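Local atomic coordinates of bradyzoite surface antigen BSR4 (Toxoplasma gondii, PDB entry 2JKS), a protein that is a zinc-binding surface antigen of the bradyzoite stage, a member of the SAG1-related (SRS) superfamily. Residues N64-T75 with A85-L94; V174-N183 with A296-L304. One frame throughout, in Å; residues are numbered along the deposited sequence.

In the fold
The two contacts sit in different SRS domains of the chain: contact 1 (64-75 with 85-94) in the first, between neighbouring strands of a mixed sheet, and contact 2 (174-183 with 296-304) in the second, between its two sheets. They follow one another in sequence, with centres about 25 Å apart, yet their nearest atoms come within about 6 Å without touching. Between the domains a zinc ion is held by Glu96 and Asp205. The side chain of Leu94 in contact 1 lies about 9 Å from a bound zinc and that of Ala296 in contact 2 about 8 Å, while the Tyr178 side chain is about 4 Å from that of Asp205.

Contact 1: residues N64-T75 with A85-L94; sequences NVCDPKKTTNGT and AGTEVTLKDL
Val65 and Val89 form a hydrogen-bonded antiparallel pair, and their side chains lie on the same face of the sheet, slanting across each other with CG2 of Val65 3.9 Å from CG2 of Val89. The same methyl, Val65 CG2, also reaches Leu91 CD2 (4.0 Å), the leucine side chain crossing at about a right angle from the short helix. Asp67 shares this face. With its CG anti to the backbone N (chi1 -173°), its carboxylate lies beside Leu94, Asp67 OD2 being 3.6 Å from Leu94 CD1, while its CB packs on Val89 CG1. The other carboxylate oxygen, OD1, accepts from the backbone N of Lys69 above the carboxylate plane, an Asx turn that accompanies the type I turn from Asp67 to Lys70. The carbonyl of Asp67 is gripped from both faces, by Lys70 N and by Thr87 N.

These are neighbouring strands of the mixed sheet in the first SRS domain, joined by straight backbone bonds such as Asp67 N to Thr87 O, 2.7 Å. The Cys66-Cys77 disulfide links strand 53-67 to strand 76-79, across strand 83-89, which lies between them in the sheet, and Phe134 of strand 132-141 packs against Val65, Leu91 and Leu94.

Cys66 and Glu88 point to the opposite face. There the amide of Asn64 and the carboxylate of Glu88 are stacked, their planes only 9° apart, with Asn64 ND2 4.0 Å from Glu88 OE1; a water accepts from Asn64 ND2 and donates weakly to Glu88 OE2, spanning the two groups. On the other flank of the second strand the chain returns past Thr87, whose CG2 lies 3.4 Å from Thr75 O, and that same carbonyl accepts Glu88 N at 3.0 Å.

Contact 2: residues V174-N183 with A296-L304; sequences VTCAYGKGSN and AAPTSCTVL. Unlike the reference sequence in segment 296-304: Ala296 (reference Gly).
Val174 meets Val303 tip to tip, its CG1 3.8 Å from Val303 CG2, and both valines also pack on Val189. Two residues on, Cys176 is joined to Cys301 by a disulfide with a chi3 of -69°. The sulfur of Cys301 stands anti to its backbone N (chi1 179°), directed at the 174-183 segment, and the S-S bond brings Cys176 CB and Cys301 CB to 3.4 Å, nearer than a van der Waals contact. Strands 173-175 and 301-307 belong to different sheets of the second SRS domain, so the disulfide bridges the sheets of this beta-sandwich.

At Tyr178 the ring turns its edge to the carbonyl of Thr299, with CD1 3.5 Å from Thr299 O in the ring plane; its hydroxyl is hydrogen-bonded to Cys202 O, and Tyr178 O accepts Thr299 N at 3.0 Å. Gly179 O takes two bonds, Thr299 OG1 at 2.7 Å on one face of its carbonyl plane and Ser182 N on the other. Lys180 points away from 296-304, though its CB still brushes Pro298 CG (4.2 Å), while its backbone N is bonded to Asp131 OD2 of the first SRS domain. Asn183 comes back to the second segment, its CB 3.2 Å from Ser300 O.

Contact 1: residues N64-T75 with A85-L94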
ATOM      1  N   ASN A  64       4.938  10.050  15.196  1.00 36.55           N
ATOM      2  CA  ASN A  64       4.118  10.588  14.128  1.00 36.80           C
ATOM      3  C   ASN A  64       4.929  10.909  12.859  1.00 35.72           C
ATOM      4  O   ASN A  64       6.144  11.068  12.917  1.00 35.33           O
ATOM      5  CB  ASN A  64       3.394  11.866  14.604  1.00 37.37           C
ATOM      6  CG  ASN A  64       2.404  11.605  15.731  1.00 39.10           C
ATOM      7  OD1 ASN A  64       1.370  10.959  15.537  1.00 43.10           O
ATOM      8  ND2 ASN A  64       2.722  12.102  16.913  1.00 38.09           N
ATOM      9  N   VAL A  65       4.231  10.948  11.727  1.00 34.66           N
ATOM     10  CA  VAL A  65       4.736  11.559  10.478  1.00 34.27           C
ATOM     11  C   VAL A  65       3.693  12.585  10.000  1.00 33.89           C
ATOM     12  O   VAL A  65       2.632  12.695  10.604  1.00 35.02           O
ATOM     13  CB  VAL A  65       5.057  10.481   9.365  1.00 33.54           C
ATOM     14  CG1 VAL A  65       6.118   9.481   9.840  1.00 33.38           C
ATOM     15  CG2 VAL A  65       3.792   9.745   8.942  1.00 31.40           C
ATOM     16  N   CYS A  66       4.004  13.368   8.974  1.00 34.36           N
ATOM     17  CA  CYS A  66       3.045  14.290   8.395  1.00 35.28           C
ATOM     18  C   CYS A  66       2.374  13.702   7.168  1.00 36.05           C
ATOM     19  O   CYS A  66       3.039  13.134   6.306  1.00 35.03           O
ATOM     20  CB  CYS A  66       3.710  15.626   8.034  1.00 36.43           C
ATOM     21  SG  CYS A  66       4.593  16.304   9.427  1.00 38.48           S
ATOM     22  N   ASP A  67       1.058  13.846   7.098  1.00 36.19           N
ATOM     23  CA  ASP A  67       0.297  13.514   5.886  1.00 39.07           C
ATOM     24  C   ASP A  67      -0.020  14.816   5.138  1.00 40.04           C
ATOM     25  O   ASP A  67      -0.907  15.568   5.556  1.00 39.48           O
ATOM     26  CB  ASP A  67      -1.027  12.830   6.251  1.00 38.54           C
ATOM     27  CG  ASP A  67      -1.781  12.299   5.026  1.00 38.22           C
ATOM     28  OD1 ASP A  67      -1.445  12.646   3.870  1.00 36.14           O
ATOM     29  OD2 ASP A  67      -2.706  11.503   5.233  1.00 40.26           O
ATOM     30  N   PRO A  68       0.669  15.088   4.015  1.00 42.06           N
ATOM     31  CA  PRO A  68       0.311  16.370   3.397  1.00 44.06           C
ATOM     32  C   PRO A  68      -1.125  16.455   2.854  1.00 46.66           C
ATOM     33  O   PRO A  68      -1.566  17.543   2.465  1.00 47.73           O
ATOM     34  CB  PRO A  68       1.346  16.525   2.265  1.00 43.94           C
ATOM     35  CG  PRO A  68       2.422  15.566   2.595  1.00 43.68           C
ATOM     36  CD  PRO A  68       1.735  14.406   3.264  1.00 41.90           C
ATOM     37  N   LYS A  69      -1.849  15.339   2.840  1.00 48.76           N
ATOM     38  CA  LYS A  69      -3.206  15.294   2.278  1.00 50.57           C
ATOM     39  C   LYS A  69      -4.237  15.629   3.336  1.00 52.31           C
ATOM     40  O   LYS A  69      -5.321  16.090   3.010  1.00 52.25           O
ATOM     41  CB  LYS A  69      -3.528  13.911   1.695  1.00 50.19           C
ATOM     42  CG  LYS A  69      -2.630  13.481   0.565  1.00 51.34           C
ATOM     43  CD  LYS A  69      -3.348  12.486  -0.337  1.00 54.85           C
ATOM     44  CE  LYS A  69      -2.380  11.872  -1.337  1.00 55.02           C
ATOM     45  NZ  LYS A  69      -2.836  11.994  -2.746  1.00 57.24           N
ATOM     46  N   LYS A  70      -3.902  15.360   4.596  1.00 54.58           N
ATOM     47  CA  LYS A  70      -4.772  15.633   5.725  1.00 57.23           C
ATOM     48  C   LYS A  70      -4.495  17.045   6.263  1.00 59.15           C
ATOM     49  O   LYS A  70      -3.636  17.243   7.126  1.00 58.89           O
ATOM     50  CB  LYS A  70      -4.568  14.559   6.791  1.00 57.76           C
ATOM     51  CG  LYS A  70      -5.574  14.568   7.936  1.00 59.34           C
ATOM     52  CD  LYS A  70      -5.787  13.150   8.490  1.00 61.64           C
ATOM     53  CE  LYS A  70      -6.160  13.192   9.969  1.00 62.74           C
ATOM     54  NZ  LYS A  70      -7.150  14.278  10.231  1.00 63.49           N
ATOM     55  N   THR A  71      -5.231  18.018   5.723  1.00 61.21           N
ATOM     56  CA  THR A  71      -5.023  19.447   6.004  1.00 63.42           C
ATOM     57  C   THR A  71      -6.087  19.994   6.971  1.00 64.65           C
ATOM     58  O   THR A  71      -5.793  20.815   7.861  1.00 65.26           O
ATOM     59  CB  THR A  71      -5.027  20.277   4.703  1.00 63.43           C
ATOM     60  OG1 THR A  71      -6.261  20.063   4.005  1.00 64.70           O
ATOM     61  CG2 THR A  71      -3.863  19.881   3.794  1.00 63.20           C
ATOM     62  N   THR A  72      -7.328  19.563   6.766  1.00 65.79           N
ATOM     63  CA  THR A  72      -8.374  19.714   7.775  1.00 66.89           C
ATOM     64  C   THR A  72      -8.186  18.457   8.632  1.00 67.34           C
ATOM     65  O   THR A  72      -8.000  17.354   8.096  1.00 67.96           O
ATOM     66  CB  THR A  72      -9.770  19.858   7.132  1.00 66.84           C
ATOM     67  OG1 THR A  72     -10.069  18.703   6.335  1.00 67.89           O
ATOM     68  CG2 THR A  72      -9.802  21.099   6.233  1.00 67.01           C
ATOM     69  N   ASN A  73      -8.182  18.612   9.953  1.00 67.48           N
ATOM     70  CA  ASN A  73      -7.125  17.909  10.689  1.00 67.02           C
ATOM     71  C   ASN A  73      -7.261  17.417  12.138  1.00 65.93           C
ATOM     72  O   ASN A  73      -8.354  17.317  12.718  1.00 65.93           O
ATOM     73  CB  ASN A  73      -5.883  18.829  10.635  1.00 67.63           C
ATOM     74  CG  ASN A  73      -6.109  20.206  11.316  1.00 69.14           C
ATOM     75  OD1 ASN A  73      -5.315  21.136  11.133  1.00 70.54           O
ATOM     76  ND2 ASN A  73      -7.176  20.325  12.112  1.00 70.99           N
ATOM     77  N   GLY A  74      -6.090  17.020  12.633  1.00 64.28           N
ATOM     78  CA  GLY A  74      -5.620  17.241  14.001  1.00 62.14           C
ATOM     79  C   GLY A  74      -4.423  18.206  13.897  1.00 60.38           C
ATOM     80  O   GLY A  74      -4.481  19.209  13.180  1.00 60.41           O
ATOM     81  N   THR A  75      -3.312  17.893  14.552  1.00 58.54           N
ATOM     82  CA  THR A  75      -2.243  18.894  14.711  1.00 56.49           C
ATOM     83  C   THR A  75      -1.301  19.130  13.495  1.00 55.71           C
ATOM     84  O   THR A  75      -0.649  18.213  12.975  1.00 55.51           O
ATOM     85  CB  THR A  75      -1.522  18.776  16.103  1.00 56.11           C
ATOM     86  OG1 THR A  75      -0.105  18.852  15.942  1.00 56.24           O
ATOM     87  CG2 THR A  75      -1.869  17.484  16.810  1.00 55.60           C
ATOM     88  N   ALA A  85       2.803  21.234   6.020  1.00 51.80           N
ATOM     89  CA  ALA A  85       2.823  20.000   5.233  1.00 49.91           C
ATOM     90  C   ALA A  85       1.786  19.026   5.767  1.00 48.47           C
ATOM     91  O   ALA A  85       2.098  17.874   6.126  1.00 47.70           O
ATOM     92  CB  ALA A  85       4.219  19.353   5.224  1.00 50.33           C
ATOM     93  N   GLY A  86       0.555  19.509   5.817  1.00 46.33           N
ATOM     94  CA  GLY A  86      -0.552  18.733   6.296  1.00 45.41           C
ATOM     95  C   GLY A  86      -0.555  18.524   7.795  1.00 44.59           C
ATOM     96  O   GLY A  86      -0.265  19.437   8.574  1.00 43.84           O
ATOM     97  N   THR A  87      -0.879  17.301   8.195  1.00 44.08           N
ATOM     98  CA  THR A  87      -1.159  17.023   9.597  1.00 43.74           C
ATOM     99  C   THR A  87      -0.464  15.767  10.094  1.00 42.78           C
ATOM    100  O   THR A  87      -0.116  14.881   9.302  1.00 41.22           O
ATOM    101  CB  THR A  87      -2.675  16.948   9.805  1.00 44.24           C
ATOM    102  OG1 THR A  87      -3.227  18.261   9.562  1.00 46.35           O
ATOM    103  CG2 THR A  87      -3.028  16.533  11.242  1.00 46.35           C
ATOM    104  N   GLU A  88      -0.262  15.719  11.414  1.00 41.90           N
ATOM    105  CA  GLU A  88       0.260  14.542  12.119  1.00 41.23           C
ATOM    106  C   GLU A  88      -0.639  13.311  12.056  1.00 41.08           C
ATOM    107  O   GLU A  88      -1.797  13.362  12.457  1.00 41.56           O
ATOM    108  CB  GLU A  88       0.501  14.874  13.575  1.00 40.76           C
ATOM    109  CG  GLU A  88       1.694  15.761  13.792  1.00 41.33           C
ATOM    110  CD  GLU A  88       1.936  16.050  15.263  1.00 42.31           C
ATOM    111  OE1 GLU A  88       1.127  15.632  16.112  1.00 43.53           O
ATOM    112  OE2 GLU A  88       2.939  16.715  15.569  1.00 42.75           O
ATOM    113  N   VAL A  89      -0.082  12.204  11.569  1.00 39.43           N
ATOM    114  CA  VAL A  89      -0.752  10.897  11.568  1.00 39.08           C
ATOM    115  C   VAL A  89       0.253   9.865  12.090  1.00 38.03           C
ATOM    116  O   VAL A  89       1.444  10.130  12.079  1.00 37.53           O
ATOM    117  CB  VAL A  89      -1.243  10.520  10.130  1.00 38.77           C
ATOM    118  CG1 VAL A  89      -2.280  11.545   9.645  1.00 40.21           C
ATOM    119  CG2 VAL A  89      -0.058  10.455   9.110  1.00 38.71           C
ATOM    120  N   THR A  90      -0.196   8.682  12.515  1.00 37.41           N
ATOM    121  CA  THR A  90       0.768   7.633  12.809  1.00 37.30           C
ATOM    122  C   THR A  90       1.051   6.897  11.480  1.00 37.02           C
ATOM    123  O   THR A  90       0.263   7.042  10.509  1.00 37.03           O
ATOM    124  CB  THR A  90       0.288   6.695  13.926  1.00 37.30           C
ATOM    125  OG1 THR A  90      -0.829   5.930  13.458  1.00 37.64           O
ATOM    126  CG2 THR A  90      -0.117   7.535  15.165  1.00 38.34           C
ATOM    127  N   LEU A  91       2.176   6.185  11.393  1.00 36.73           N
ATOM    128  CA  LEU A  91       2.482   5.464  10.140  1.00 36.92           C
ATOM    129  C   LEU A  91       1.492   4.338   9.917  1.00 37.06           C
ATOM    130  O   LEU A  91       1.015   4.136   8.806  1.00 37.42           O
ATOM    131  CB  LEU A  91       3.889   4.865  10.142  1.00 37.23           C
ATOM    132  CG  LEU A  91       4.977   5.666   9.450  1.00 37.68           C
ATOM    133  CD1 LEU A  91       6.245   4.852   9.567  1.00 37.84           C
ATOM    134  CD2 LEU A  91       4.630   5.990   7.981  1.00 34.37           C
ATOM    135  N   LYS A  92       1.168   3.626  10.986  1.00 36.87           N
ATOM    136  CA  LYS A  92       0.222   2.526  10.876  1.00 38.37           C
ATOM    137  C   LYS A  92      -1.123   3.009  10.341  1.00 37.04           C
ATOM    138  O   LYS A  92      -1.762   2.306   9.577  1.00 35.97           O
ATOM    139  CB  LYS A  92       0.092   1.752  12.191  1.00 37.63           C
ATOM    140  CG  LYS A  92      -0.996   2.227  13.091  1.00 41.68           C
ATOM    141  CD  LYS A  92      -1.147   1.358  14.347  1.00 41.45           C
ATOM    142  CE  LYS A  92      -1.742  -0.018  14.069  1.00 46.24           C
ATOM    143  NZ  LYS A  92      -3.095  -0.030  13.449  1.00 47.20           N
ATOM    144  N   ASP A  93      -1.517   4.228  10.702  1.00 37.76           N
ATOM    145  CA  ASP A  93      -2.739   4.828  10.180  1.00 37.77           C
ATOM    146  C   ASP A  93      -2.617   5.286   8.732  1.00 36.85           C
ATOM    147  O   ASP A  93      -3.524   5.060   7.955  1.00 36.89           O
ATOM    148  CB  ASP A  93      -3.193   5.995  11.046  1.00 38.51           C
ATOM    149  CG  ASP A  93      -3.926   5.552  12.306  1.00 42.23           C
ATOM    150  OD1 ASP A  93      -4.272   4.351  12.421  1.00 47.49           O
ATOM    151  OD2 ASP A  93      -4.149   6.416  13.178  1.00 44.38           O
ATOM    152  N   LEU A  94      -1.514   5.940   8.365  1.00 35.99           N
ATOM    153  CA  LEU A  94      -1.279   6.345   6.973  1.00 34.66           C
ATOM    154  C   LEU A  94      -1.203   5.106   6.075  1.00 34.67           C
ATOM    155  O   LEU A  94      -1.793   5.085   5.004  1.00 33.66           O
ATOM    156  CB  LEU A  94       0.007   7.165   6.832  1.00 35.20           C
ATOM    157  CG  LEU A  94       0.375   7.652   5.409  1.00 35.95           C
ATOM    158  CD1 LEU A  94      -0.665   8.558   4.792  1.00 37.32           C
ATOM    159  CD2 LEU A  94       1.645   8.372   5.428  1.00 35.92           C
TER
HETATM  160  O   HOH W   1       4.321  14.865  16.975  1.00 39.31           O

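Contact 2: residues V174-N183 with A296-L304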
ATOM      1  N   VAL A 174      -5.698 -14.809  -2.688  1.00 25.57           N
ATOM      2  CA  VAL A 174      -5.223 -13.663  -3.437  1.00 24.62           C
ATOM      3  C   VAL A 174      -5.368 -12.399  -2.595  1.00 25.35           C
ATOM      4  O   VAL A 174      -6.447 -12.137  -2.000  1.00 23.43           O
ATOM      5  CB  VAL A 174      -5.942 -13.487  -4.790  1.00 24.86           C
ATOM      6  CG1 VAL A 174      -5.418 -12.238  -5.489  1.00 26.12           C
ATOM      7  CG2 VAL A 174      -5.746 -14.738  -5.605  1.00 23.99           C
ATOM      8  N   THR A 175      -4.236 -11.705  -2.468  1.00 24.94           N
ATOM      9  CA  THR A 175      -4.151 -10.340  -1.882  1.00 26.50           C
ATOM     10  C   THR A 175      -4.036  -9.301  -2.978  1.00 25.54           C
ATOM     11  O   THR A 175      -3.021  -9.215  -3.674  1.00 26.25           O
ATOM     12  CB  THR A 175      -2.952 -10.205  -0.895  1.00 27.22           C
ATOM     13  OG1 THR A 175      -3.054 -11.241   0.091  1.00 29.05           O
ATOM     14  CG2 THR A 175      -2.942  -8.834  -0.201  1.00 29.69           C
ATOM     15  N   CYS A 176      -5.107  -8.533  -3.157  1.00 23.79           N
ATOM     16  CA  CYS A 176      -5.162  -7.513  -4.209  1.00 24.29           C
ATOM     17  C   CYS A 176      -4.655  -6.178  -3.655  1.00 23.76           C
ATOM     18  O   CYS A 176      -4.919  -5.832  -2.509  1.00 24.76           O
ATOM     19  CB  CYS A 176      -6.601  -7.324  -4.750  1.00 24.94           C
ATOM     20  SG  CYS A 176      -7.132  -8.591  -5.945  1.00 26.82           S
ATOM     21  N   ALA A 177      -3.919  -5.473  -4.499  1.00 23.92           N
ATOM     22  CA  ALA A 177      -3.517  -4.084  -4.246  1.00 25.22           C
ATOM     23  C   ALA A 177      -3.730  -3.265  -5.529  1.00 25.43           C
ATOM     24  O   ALA A 177      -4.158  -3.796  -6.559  1.00 24.18           O
ATOM     25  CB  ALA A 177      -2.071  -4.030  -3.741  1.00 25.51           C
ATOM     26  N   TYR A 178      -3.466  -1.956  -5.464  1.00 25.28           N
ATOM     27  CA  TYR A 178      -4.071  -1.001  -6.385  1.00 25.46           C
ATOM     28  C   TYR A 178      -3.089   0.144  -6.689  1.00 28.04           C
ATOM     29  O   TYR A 178      -3.460   1.130  -7.362  1.00 28.56           O
ATOM     30  CB  TYR A 178      -5.373  -0.401  -5.768  1.00 23.95           C
ATOM     31  CG  TYR A 178      -6.293  -1.459  -5.192  1.00 27.07           C
ATOM     32  CD1 TYR A 178      -7.072  -2.267  -6.046  1.00 24.92           C
ATOM     33  CD2 TYR A 178      -6.334  -1.709  -3.815  1.00 23.75           C
ATOM     34  CE1 TYR A 178      -7.829  -3.298  -5.551  1.00 27.07           C
ATOM     35  CE2 TYR A 178      -7.117  -2.706  -3.316  1.00 25.34           C
ATOM     36  CZ  TYR A 178      -7.833  -3.516  -4.189  1.00 24.34           C
ATOM     37  OH  TYR A 178      -8.615  -4.473  -3.665  1.00 26.07           O
ATOM     38  N   GLY A 179      -1.842  -0.007  -6.240  1.00 28.07           N
ATOM     39  CA  GLY A 179      -0.781   0.959  -6.565  1.00 29.28           C
ATOM     40  C   GLY A 179      -0.439   1.027  -8.026  1.00 29.59           C
ATOM     41  O   GLY A 179      -0.723   0.096  -8.776  1.00 29.38           O
ATOM     42  N   LYS A 180       0.164   2.136  -8.436  1.00 29.60           N
ATOM     43  CA  LYS A 180       0.726   2.280  -9.781  1.00 31.09           C
ATOM     44  C   LYS A 180       1.490   1.035 -10.310  1.00 29.75           C
ATOM     45  O   LYS A 180       1.342   0.658 -11.492  1.00 32.25           O
ATOM     46  CB  LYS A 180       1.661   3.547  -9.851  1.00 30.67           C
ATOM     47  CG  LYS A 180       1.985   4.020 -11.285  1.00 34.93           C
ATOM     48  CD  LYS A 180       3.141   5.048 -11.299  1.00 35.50           C
ATOM     49  CE  LYS A 180       3.545   5.486 -12.732  1.00 41.61           C
ATOM     50  NZ  LYS A 180       4.521   4.546 -13.382  1.00 44.51           N
ATOM     51  N   GLY A 181       2.288   0.405  -9.459  1.00 28.52           N
ATOM     52  CA  GLY A 181       3.051  -0.770  -9.828  1.00 28.95           C
ATOM     53  C   GLY A 181       2.502  -2.119  -9.359  1.00 28.62           C
ATOM     54  O   GLY A 181       3.159  -3.123  -9.530  1.00 28.75           O
ATOM     55  N   SER A 182       1.299  -2.146  -8.772  1.00 28.43           N
ATOM     56  CA  SER A 182       0.767  -3.337  -8.104  1.00 26.45           C
ATOM     57  C   SER A 182       0.274  -4.393  -9.056  1.00 26.39           C
ATOM     58  O   SER A 182       0.197  -5.581  -8.684  1.00 25.11           O
ATOM     59  CB  SER A 182      -0.392  -2.953  -7.208  1.00 27.21           C
ATOM     60  OG  SER A 182       0.007  -2.271  -6.052  1.00 26.22           O
ATOM     61  N   ASN A 183      -0.086  -3.994 -10.284  1.00 26.93           N
ATOM     62  CA  ASN A 183      -0.775  -4.925 -11.209  1.00 26.36           C
ATOM     63  C   ASN A 183      -0.196  -4.978 -12.621  1.00 28.28           C
ATOM     64  O   ASN A 183      -0.887  -4.665 -13.584  1.00 27.58           O
ATOM     65  CB  ASN A 183      -2.270  -4.599 -11.221  1.00 26.87           C
ATOM     66  CG  ASN A 183      -2.899  -4.748  -9.835  1.00 22.73           C
ATOM     67  OD1 ASN A 183      -3.290  -3.753  -9.210  1.00 26.42           O
ATOM     68  ND2 ASN A 183      -2.991  -5.982  -9.345  1.00 22.10           N
ATOM     69  N   ALA A 296      -3.140   7.305  -5.687  1.00 42.59           N
ATOM     70  CA  ALA A 296      -2.726   6.235  -4.783  1.00 41.57           C
ATOM     71  C   ALA A 296      -3.241   4.855  -5.274  1.00 41.29           C
ATOM     72  O   ALA A 296      -2.561   3.800  -5.161  1.00 38.40           O
ATOM     73  CB  ALA A 296      -3.229   6.539  -3.403  1.00 42.25           C
ATOM     74  N   ALA A 297      -4.445   4.889  -5.850  1.00 40.66           N
ATOM     75  CA  ALA A 297      -5.128   3.664  -6.278  1.00 40.83           C
ATOM     76  C   ALA A 297      -5.425   3.646  -7.785  1.00 40.90           C
ATOM     77  O   ALA A 297      -6.574   3.519  -8.176  1.00 41.93           O
ATOM     78  CB  ALA A 297      -6.425   3.472  -5.456  1.00 40.79           C
ATOM     79  N   PRO A 298      -4.391   3.801  -8.635  1.00 41.27           N
ATOM     80  CA  PRO A 298      -4.818   3.890  -9.993  1.00 40.41           C
ATOM     81  C   PRO A 298      -5.135   2.523 -10.623  1.00 39.19           C
ATOM     82  O   PRO A 298      -5.945   2.498 -11.544  1.00 41.03           O
ATOM     83  CB  PRO A 298      -3.650   4.608 -10.692  1.00 40.01           C
ATOM     84  CG  PRO A 298      -2.454   4.286  -9.912  1.00 40.53           C
ATOM     85  CD  PRO A 298      -2.914   3.923  -8.509  1.00 41.77           C
ATOM     86  N   THR A 299      -4.581   1.398 -10.135  1.00 35.50           N
ATOM     87  CA  THR A 299      -4.763   0.157 -10.900  1.00 31.61           C
ATOM     88  C   THR A 299      -5.748  -0.836 -10.286  1.00 29.91           C
ATOM     89  O   THR A 299      -6.031  -0.796  -9.085  1.00 29.08           O
ATOM     90  CB  THR A 299      -3.435  -0.563 -11.172  1.00 31.80           C
ATOM     91  OG1 THR A 299      -2.885  -1.016  -9.922  1.00 28.36           O
ATOM     92  CG2 THR A 299      -2.463   0.343 -11.948  1.00 30.38           C
ATOM     93  N   SER A 300      -6.225  -1.773 -11.103  1.00 28.25           N
ATOM     94  CA  SER A 300      -7.106  -2.847 -10.613  1.00 26.61           C
ATOM     95  C   SER A 300      -6.400  -4.197 -10.587  1.00 26.56           C
ATOM     96  O   SER A 300      -5.431  -4.431 -11.301  1.00 25.43           O
ATOM     97  CB  SER A 300      -8.355  -2.991 -11.494  1.00 28.10           C
ATOM     98  OG  SER A 300      -9.030  -1.759 -11.523  1.00 24.67           O
ATOM     99  N   CYS A 301      -6.943  -5.083  -9.774  1.00 25.90           N
ATOM    100  CA  CYS A 301      -6.408  -6.409  -9.563  1.00 23.94           C
ATOM    101  C   CYS A 301      -7.236  -7.449 -10.319  1.00 23.53           C
ATOM    102  O   CYS A 301      -8.406  -7.688  -9.982  1.00 22.81           O
ATOM    103  CB  CYS A 301      -6.439  -6.673  -8.070  1.00 22.46           C
ATOM    104  SG  CYS A 301      -5.850  -8.291  -7.489  1.00 25.29           S
ATOM    105  N   THR A 302      -6.613  -8.088 -11.327  1.00 22.25           N
ATOM    106  CA  THR A 302      -7.328  -9.051 -12.139  1.00 23.31           C
ATOM    107  C   THR A 302      -6.869 -10.429 -11.738  1.00 22.71           C
ATOM    108  O   THR A 302      -5.650 -10.693 -11.714  1.00 22.83           O
ATOM    109  CB  THR A 302      -7.001  -8.829 -13.663  1.00 23.45           C
ATOM    110  OG1 THR A 302      -7.410  -7.514 -14.063  1.00 23.11           O
ATOM    111  CG2 THR A 302      -7.613  -9.899 -14.543  1.00 23.88           C
ATOM    112  N   VAL A 303      -7.828 -11.319 -11.462  1.00 22.48           N
ATOM    113  CA  VAL A 303      -7.475 -12.659 -11.096  1.00 22.10           C
ATOM    114  C   VAL A 303      -7.993 -13.555 -12.211  1.00 23.58           C
ATOM    115  O   VAL A 303      -9.220 -13.695 -12.358  1.00 23.30           O
ATOM    116  CB  VAL A 303      -8.053 -13.062  -9.695  1.00 22.33           C
ATOM    117  CG1 VAL A 303      -7.642 -14.492  -9.356  1.00 23.19           C
ATOM    118  CG2 VAL A 303      -7.591 -12.005  -8.631  1.00 23.28           C
ATOM    119  N   LEU A 304      -7.054 -14.137 -12.970  1.00 22.96           N
ATOM    120  CA  LEU A 304      -7.365 -15.058 -14.055  1.00 23.62           C
ATOM    121  C   LEU A 304      -7.285 -16.474 -13.592  1.00 22.51           C
ATOM    122  O   LEU A 304      -6.199 -17.000 -13.326  1.00 22.20           O
ATOM    123  CB  LEU A 304      -6.403 -14.851 -15.219  1.00 25.15           C
ATOM    124  CG  LEU A 304      -6.695 -15.745 -16.430  1.00 28.51           C
ATOM    125  CD1 LEU A 304      -8.080 -15.463 -17.019  1.00 31.23           C
ATOM    126  CD2 LEU A 304      -5.587 -15.449 -17.460  1.00 30.00           C
TER